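Local coordinates for protein irisin (Homo sapiens, PDB 4LSD) that is an exercise-linked hormone whose fibronectin type III domain forms a continuous intersubunit beta-sheet dimer, and which probably promotes browning of white fat, at residues A[13-16]-A[17-20]. Sequence-based numbering, arbitrary orientation.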
loop_
_atom_site.group_PDB
_atom_site.type_symbol
_atom_site.label_atom_id
_atom_site.label_comp_id
_atom_site.label_asym_id
_atom_site.label_seq_id
_atom_site.Cartn_x
_atom_site.Cartn_y
_atom_site.Cartn_z
ATOM N N HIS A 13 -17.924 -1.004 -1.742
ATOM C CA HIS A 13 -17.684 -2.424 -1.522
ATOM C C HIS A 13 -16.963 -2.623 -0.190
ATOM O O HIS A 13 -15.905 -3.245 -0.111
ATOM C CB HIS A 13 -16.878 -2.979 -2.698
ATOM C CG HIS A 13 -17.549 -2.776 -4.023
ATOM N ND1 HIS A 13 -18.775 -3.331 -4.324
ATOM C CD2 HIS A 13 -17.188 -2.050 -5.110
ATOM C CE1 HIS A 13 -19.142 -2.956 -5.537
ATOM N NE2 HIS A 13 -18.198 -2.176 -6.037
ATOM N N LEU A 14 -17.564 -2.068 0.857
ATOM C CA LEU A 14 -17.026 -2.129 2.206
ATOM C C LEU A 14 -17.338 -3.456 2.897
ATOM O O LEU A 14 -18.486 -3.740 3.227
ATOM C CB LEU A 14 -17.580 -0.956 3.025
ATOM C CG LEU A 14 -17.130 -0.775 4.480
ATOM C CD1 LEU A 14 -15.627 -0.513 4.532
ATOM C CD2 LEU A 14 -17.887 0.395 5.110
ATOM N N LYS A 15 -16.302 -4.261 3.113
ATOM C CA LYS A 15 -16.440 -5.558 3.765
ATOM C C LYS A 15 -15.833 -5.551 5.159
ATOM O O LYS A 15 -15.190 -4.590 5.570
ATOM C CB LYS A 15 -15.755 -6.653 2.943
ATOM C CG LYS A 15 -16.648 -7.382 1.937
ATOM C CD LYS A 15 -17.051 -6.512 0.750
ATOM C CE LYS A 15 -15.918 -6.340 -0.270
ATOM N NZ LYS A 15 -16.111 -7.130 -1.530
ATOM N N ALA A 16 -16.028 -6.647 5.877
ATOM C CA ALA A 16 -15.510 -6.784 7.231
ATOM C C ALA A 16 -14.000 -6.586 7.353
ATOM O O ALA A 16 -13.516 -6.092 8.367
ATOM C CB ALA A 16 -15.889 -8.154 7.783
ATOM N N ASN A 17 -13.261 -6.974 6.320
ATOM C CA ASN A 17 -11.806 -6.875 6.354
ATOM C C ASN A 17 -11.198 -6.133 5.178
ATOM O O ASN A 17 -9.981 -6.164 4.988
ATOM C CB ASN A 17 -11.202 -8.280 6.404
ATOM C CG ASN A 17 -11.656 -9.078 7.630
ATOM O OD1 ASN A 17 -11.334 -8.733 8.770
ATOM N ND2 ASN A 17 -12.403 -10.156 7.394
ATOM N N SER A 18 -12.032 -5.476 4.380
ATOM C CA SER A 18 -11.525 -4.758 3.223
ATOM C C SER A 18 -12.496 -3.697 2.747
ATOM O O SER A 18 -13.664 -3.686 3.136
ATOM C CB SER A 18 -11.273 -5.728 2.077
ATOM O OG SER A 18 -12.497 -6.246 1.594
ATOM N N ALA A 19 -11.999 -2.805 1.899
ATOM C CA ALA A 19 -12.811 -1.738 1.325
ATOM C C ALA A 19 -12.070 -1.193 0.121
ATOM O O ALA A 19 -10.880 -1.456 -0.050
ATOM C CB ALA A 19 -13.048 -0.621 2.344
ATOM N N VAL A 20 -12.785 -0.447 -0.714
ATOM C CA VAL A 20 -12.214 0.170 -1.903
ATOM C C VAL A 20 -12.491 1.666 -1.794
ATOM O O VAL A 20 -13.594 2.066 -1.430
ATOM C CB VAL A 20 -12.861 -0.364 -3.201
ATOM C CG1 VAL A 20 -12.291 0.390 -4.402
ATOM C CG2 VAL A 20 -12.599 -1.864 -3.350
#
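Leu14 lays its CD1 methyl against the CB of Ala19 at 3.4 Å, tighter than an ordinary methyl contact. The CB of Leu14 starts away from Ala19; with CG anti to the backbone N (chi1 -178°), the end of the side chain comes back over the neighbouring strand. Ala19 is buried, so this pair marks the inward face of the turn.

On the other face Lys15 and Ser18 sit side by side. The OG of Ser18, lying between its own N and carbonyl carbon (chi1 68°), approaches the CB of Lys15 at 3.5 Å. The lysine chain then bends at chi2 and chi3, which brings its CE back to 3.9 Å from the same OG before the amine moves on.

Between the two faces runs the backbone grip. The N of Lys15 gives a short bond of 2.7 Å to the O of Ser18, reaching it 23° from the carbonyl plane, and the return bond from Ser18 N to Lys15 O is weak at 3.5 Å. Where the turn runs into the strands, the His13 CB and Val20 CG2 meet loosely at 4.5 Å, while the backbone of Val20 bonds to Arg12 and that of Ala19 to Leu61. The whole is a beta-hairpin closed by a two-residue turn, Ala16-Asn17, of roughly type I form, linking strands 9-12 and 19-24 in the three-stranded sheet of the fibronectin type III sandwich.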